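Carbon monoxide oxidation system transcription regulator CooA-1 (Carboxydothermus hydrogenoformans, PDB 6CPB) probably acts as a heme-dependent, carbon monoxide-sensing transcription factor that binds DNA, represented here by its heme domain. Local coordinates at residues F24-P38 with R80-T94. Numbering follows the deposited sequence.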
# COMPACT_ATOMS: atom_id res chain seq x y z
N PHE A 24 -8.87 -18.57 9.03
CA PHE A 24 -7.61 -18.65 8.31
C PHE A 24 -7.03 -20.06 8.43
O PHE A 24 -7.24 -20.76 9.42
CB PHE A 24 -6.58 -17.69 8.93
CG PHE A 24 -6.88 -16.21 8.75
CD1 PHE A 24 -7.92 -15.60 9.42
CD2 PHE A 24 -6.07 -15.44 7.94
CE1 PHE A 24 -8.15 -14.24 9.27
CE2 PHE A 24 -6.29 -14.08 7.79
CZ PHE A 24 -7.33 -13.48 8.46
N ARG A 25 -6.31 -20.47 7.40
CA ARG A 25 -5.48 -21.66 7.46
C ARG A 25 -4.08 -21.29 7.94
O ARG A 25 -3.66 -20.14 7.85
CB ARG A 25 -5.39 -22.34 6.09
CG ARG A 25 -6.68 -23.05 5.68
CD ARG A 25 -6.48 -23.81 4.36
NE ARG A 25 -7.63 -24.62 3.97
CZ ARG A 25 -8.68 -24.17 3.28
NH1 ARG A 25 -8.73 -22.90 2.90
NH2 ARG A 25 -9.68 -24.98 2.98
N GLU A 26 -3.37 -22.27 8.46
CA GLU A 26 -2.03 -22.07 8.99
C GLU A 26 -1.02 -22.85 8.17
O GLU A 26 -1.34 -23.92 7.64
CB GLU A 26 -2.00 -22.56 10.43
CG GLU A 26 -0.85 -22.14 11.29
CD GLU A 26 -1.22 -22.25 12.77
OE1 GLU A 26 -2.24 -22.90 13.08
OE2 GLU A 26 -0.51 -21.69 13.62
N GLN A 27 0.20 -22.33 8.07
CA GLN A 27 1.27 -23.05 7.38
C GLN A 27 2.59 -22.64 8.02
O GLN A 27 2.77 -21.49 8.41
CB GLN A 27 1.24 -22.74 5.88
CG GLN A 27 2.14 -23.66 5.06
CD GLN A 27 1.75 -23.69 3.60
OE1 GLN A 27 0.64 -23.30 3.22
NE2 GLN A 27 2.64 -24.17 2.76
N ARG A 28 3.50 -23.61 8.10
CA ARG A 28 4.82 -23.43 8.69
C ARG A 28 5.90 -23.50 7.61
O ARG A 28 5.78 -24.25 6.64
CB ARG A 28 5.09 -24.52 9.72
CG ARG A 28 4.24 -24.42 10.95
CD ARG A 28 4.27 -25.69 11.79
NE ARG A 28 5.59 -26.04 12.31
CZ ARG A 28 6.10 -25.58 13.45
NH1 ARG A 28 5.44 -24.70 14.19
NH2 ARG A 28 7.30 -25.98 13.84
N TYR A 29 6.96 -22.73 7.84
CA TYR A 29 8.08 -22.62 6.91
C TYR A 29 9.38 -22.61 7.69
O TYR A 29 9.48 -21.98 8.74
CB TYR A 29 8.00 -21.31 6.10
CG TYR A 29 6.70 -21.19 5.35
CD1 TYR A 29 5.60 -20.61 5.96
CD2 TYR A 29 6.56 -21.71 4.08
CE1 TYR A 29 4.40 -20.53 5.30
CE2 TYR A 29 5.36 -21.65 3.40
CZ TYR A 29 4.29 -21.04 4.02
OH TYR A 29 3.07 -20.94 3.41
N SER A 30 10.37 -23.29 7.15
CA SER A 30 11.70 -23.22 7.73
C SER A 30 12.48 -22.05 7.15
O SER A 30 12.16 -21.51 6.10
CB SER A 30 12.44 -24.51 7.47
OG SER A 30 12.50 -24.79 6.08
N LYS A 31 13.55 -21.69 7.85
CA LYS A 31 14.39 -20.60 7.40
C LYS A 31 14.81 -20.80 5.95
O LYS A 31 15.23 -21.89 5.55
CB LYS A 31 15.61 -20.52 8.31
CG LYS A 31 16.54 -19.39 7.99
CD LYS A 31 17.63 -19.26 9.03
CE LYS A 31 18.56 -18.11 8.70
NZ LYS A 31 19.56 -17.90 9.78
N LYS A 32 14.68 -19.74 5.15
CA LYS A 32 15.01 -19.63 3.73
C LYS A 32 13.96 -20.23 2.80
O LYS A 32 14.07 -20.07 1.58
CB LYS A 32 16.42 -20.14 3.36
CG LYS A 32 17.55 -19.52 4.18
CD LYS A 32 17.45 -17.99 4.38
CE LYS A 32 18.43 -17.21 3.52
NZ LYS A 32 19.79 -17.17 4.11
N ALA A 33 12.91 -20.85 3.33
CA ALA A 33 11.85 -21.37 2.48
C ALA A 33 11.16 -20.22 1.75
O ALA A 33 11.01 -19.12 2.28
CB ALA A 33 10.83 -22.14 3.30
N ILE A 34 10.70 -20.50 0.54
CA ILE A 34 9.93 -19.55 -0.24
C ILE A 34 8.45 -19.78 0.06
O ILE A 34 7.92 -20.86 -0.19
CB ILE A 34 10.20 -19.74 -1.74
CG1 ILE A 34 11.70 -19.68 -2.04
CG2 ILE A 34 9.40 -18.71 -2.54
CD1 ILE A 34 12.38 -18.42 -1.61
N LEU A 35 7.77 -18.75 0.58
CA LEU A 35 6.34 -18.84 0.88
C LEU A 35 5.51 -18.74 -0.39
O LEU A 35 4.61 -19.56 -0.61
CB LEU A 35 5.91 -17.73 1.84
CG LEU A 35 6.23 -17.91 3.32
CD1 LEU A 35 7.72 -17.82 3.61
CD2 LEU A 35 5.48 -16.87 4.12
N TYR A 36 5.75 -17.71 -1.19
CA TYR A 36 4.95 -17.43 -2.38
C TYR A 36 5.84 -16.72 -3.39
O TYR A 36 6.89 -16.18 -3.04
CB TYR A 36 3.74 -16.53 -2.08
CG TYR A 36 2.77 -17.11 -1.07
CD1 TYR A 36 1.98 -18.21 -1.39
CD2 TYR A 36 2.64 -16.57 0.20
CE1 TYR A 36 1.10 -18.75 -0.47
CE2 TYR A 36 1.76 -17.10 1.13
CZ TYR A 36 1.00 -18.19 0.78
OH TYR A 36 0.11 -18.71 1.71
N THR A 37 5.39 -16.70 -4.64
CA THR A 37 6.12 -16.08 -5.73
C THR A 37 5.18 -15.21 -6.53
O THR A 37 3.95 -15.26 -6.35
CB THR A 37 6.74 -17.13 -6.67
OG1 THR A 37 5.69 -17.80 -7.37
CG2 THR A 37 7.61 -18.11 -5.93
N PRO A 38 5.70 -14.43 -7.48
CA PRO A 38 4.81 -13.63 -8.33
C PRO A 38 3.81 -14.46 -9.10
O PRO A 38 2.75 -13.95 -9.46
CB PRO A 38 5.79 -12.90 -9.26
CG PRO A 38 7.01 -12.72 -8.39
CD PRO A 38 7.11 -14.03 -7.65
N ARG A 80 3.14 -9.30 -7.42
CA ARG A 80 4.34 -9.36 -8.24
C ARG A 80 5.62 -9.54 -7.42
O ARG A 80 6.72 -9.20 -7.89
CB ARG A 80 4.45 -8.18 -9.21
CG ARG A 80 3.26 -8.06 -10.15
CD ARG A 80 3.49 -6.97 -11.18
NE ARG A 80 2.24 -6.36 -11.61
CZ ARG A 80 1.61 -6.59 -12.75
NH1 ARG A 80 2.09 -7.43 -13.65
NH2 ARG A 80 0.47 -5.95 -13.00
N ALA A 81 5.52 -10.12 -6.24
CA ALA A 81 6.64 -10.21 -5.31
C ALA A 81 6.90 -11.65 -4.89
O ALA A 81 6.00 -12.49 -4.88
CB ALA A 81 6.37 -9.37 -4.07
N PHE A 82 8.15 -11.90 -4.50
CA PHE A 82 8.56 -13.11 -3.82
C PHE A 82 8.55 -12.86 -2.32
O PHE A 82 8.82 -11.75 -1.86
CB PHE A 82 10.01 -13.47 -4.19
CG PHE A 82 10.23 -13.88 -5.63
CD1 PHE A 82 10.34 -12.95 -6.64
CD2 PHE A 82 10.36 -15.22 -5.96
CE1 PHE A 82 10.56 -13.35 -7.97
CE2 PHE A 82 10.56 -15.62 -7.26
CZ PHE A 82 10.68 -14.69 -8.26
N ILE A 83 8.29 -13.92 -1.56
CA ILE A 83 8.28 -13.85 -0.11
C ILE A 83 9.04 -15.06 0.42
O ILE A 83 8.71 -16.20 0.07
CB ILE A 83 6.86 -13.79 0.48
CG1 ILE A 83 6.10 -12.56 -0.05
CG2 ILE A 83 6.92 -13.70 1.99
CD1 ILE A 83 5.06 -12.87 -1.04
N GLN A 84 10.04 -14.81 1.27
CA GLN A 84 10.93 -15.84 1.81
C GLN A 84 11.01 -15.75 3.33
O GLN A 84 11.09 -14.67 3.91
CB GLN A 84 12.33 -15.66 1.22
CG GLN A 84 13.37 -16.62 1.79
CD GLN A 84 14.73 -16.37 1.23
OE1 GLN A 84 15.19 -15.22 1.21
NE2 GLN A 84 15.38 -17.42 0.76
N ALA A 85 11.03 -16.91 3.99
CA ALA A 85 11.20 -16.95 5.44
C ALA A 85 12.64 -16.63 5.82
O ALA A 85 13.58 -17.22 5.27
CB ALA A 85 10.82 -18.32 5.97
N MET A 86 12.82 -15.73 6.78
CA MET A 86 14.15 -15.38 7.27
C MET A 86 14.53 -16.17 8.51
O MET A 86 15.69 -16.16 8.93
CB MET A 86 14.21 -13.88 7.57
CG MET A 86 13.97 -13.04 6.33
SD MET A 86 14.21 -11.28 6.57
CE MET A 86 15.99 -11.21 6.54
N GLU A 87 13.56 -16.84 9.10
CA GLU A 87 13.71 -17.76 10.22
C GLU A 87 12.49 -18.66 10.17
O GLU A 87 11.58 -18.43 9.38
CB GLU A 87 13.78 -17.01 11.55
CG GLU A 87 12.60 -16.12 11.75
CD GLU A 87 12.91 -14.88 12.54
OE1 GLU A 87 13.88 -14.18 12.17
OE2 GLU A 87 12.13 -14.57 13.48
N ASP A 88 12.43 -19.66 11.04
CA ASP A 88 11.24 -20.48 11.11
C ASP A 88 10.03 -19.58 11.34
O ASP A 88 10.03 -18.72 12.22
CB ASP A 88 11.36 -21.50 12.25
CG ASP A 88 12.40 -22.58 11.97
OD1 ASP A 88 12.95 -22.64 10.84
OD2 ASP A 88 12.68 -23.36 12.90
N THR A 89 8.99 -19.78 10.52
CA THR A 89 7.86 -18.86 10.44
C THR A 89 6.55 -19.64 10.36
O THR A 89 6.48 -20.68 9.70
CB THR A 89 8.04 -17.98 9.19
OG1 THR A 89 9.14 -17.11 9.38
CG2 THR A 89 6.82 -17.15 8.88
N THR A 90 5.52 -19.12 11.03
CA THR A 90 4.15 -19.59 10.86
C THR A 90 3.32 -18.44 10.34
O THR A 90 3.41 -17.32 10.85
CB THR A 90 3.57 -20.09 12.19
OG1 THR A 90 4.34 -21.21 12.63
CG2 THR A 90 2.12 -20.52 12.04
N ILE A 91 2.49 -18.73 9.34
CA ILE A 91 1.54 -17.76 8.81
C ILE A 91 0.12 -18.26 8.98
O ILE A 91 -0.14 -19.47 9.08
CB ILE A 91 1.78 -17.39 7.34
CG1 ILE A 91 1.34 -18.53 6.41
CG2 ILE A 91 3.23 -16.97 7.12
CD1 ILE A 91 1.53 -18.23 4.93
N LEU A 92 -0.81 -17.31 8.98
CA LEU A 92 -2.23 -17.54 8.81
C LEU A 92 -2.62 -16.92 7.47
O LEU A 92 -2.22 -15.80 7.18
CB LEU A 92 -3.03 -16.86 9.93
CG LEU A 92 -2.81 -17.44 11.33
CD1 LEU A 92 -3.64 -16.67 12.34
CD2 LEU A 92 -3.15 -18.93 11.39
N TYR A 93 -3.41 -17.64 6.66
CA TYR A 93 -3.80 -17.10 5.36
C TYR A 93 -5.26 -17.39 5.04
O TYR A 93 -5.84 -18.36 5.51
CB TYR A 93 -2.90 -17.60 4.22
CG TYR A 93 -2.96 -19.09 3.97
CD1 TYR A 93 -2.13 -19.95 4.66
CD2 TYR A 93 -3.82 -19.64 3.03
CE1 TYR A 93 -2.15 -21.30 4.44
CE2 TYR A 93 -3.84 -21.00 2.78
CZ TYR A 93 -3.01 -21.82 3.51
OH TYR A 93 -3.01 -23.18 3.29
N THR A 94 -5.83 -16.53 4.20
CA THR A 94 -7.19 -16.71 3.71
C THR A 94 -7.29 -16.07 2.33
O THR A 94 -6.46 -15.27 1.94
CB THR A 94 -8.22 -16.15 4.70
OG1 THR A 94 -9.52 -16.64 4.38
CG2 THR A 94 -8.27 -14.64 4.70
O HOH W 1 -7.23 -20.40 3.67
O HOH W 2 3.12 -23.26 14.06
O HOH W 3 3.44 -13.49 -4.11
O HOH W 4 1.71 -11.47 -8.76
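Tyr93 carries CG between its backbone N and carbonyl carbon (chi1 64°), laying its ring across strand 25-29, where Arg25 CB makes a CH-pi contact over one face, 3.9 Å from the ring centroid. Tyr36 OH stands over the opposite face, 3.8 Å from Tyr93 CG. Ile91 takes the same rotation (chi1 74°), which sends its CD1 to 3.5 Å from Tyr29 OH and 3.6 Å from Tyr36 OH. With an alanine in place of Tyr93, Arg25 CB and Tyr36 OH would probably lose the ring that separates them, and a gap would open beside Gln27.

Six backbone hydrogen bonds pair strands 25-29 and 89-94, including Ile91 N to Gln27 O at 2.9 Å, nearly straight at 170°. Between 34-36 and 82-85, Leu35 and Tyr36 both face Ile83, a classic beta bulge; Leu35 N bonds Ile83 O at 2.8 Å. Pro38 CD makes a CH-pi contact over the Phe82 ring, 3.4 Å from its centroid. At the type II turn Ser30-Ala33, Gln84 NE2 bonds Lys32 O from the side at 3.1 Å, Lys32 N bonds Ala85 O, and Arg54 takes Gln84 OE1. Heme-binding Arg80 follows the axial ligand His78 by two residues. Each pair in this cyclic nucleotide-binding-type domain joins an outermost strand to an inner one: backbone bonds set the register, while Tyr36, Leu35, Ile91 and Tyr93 close the apolar contact between the sheets.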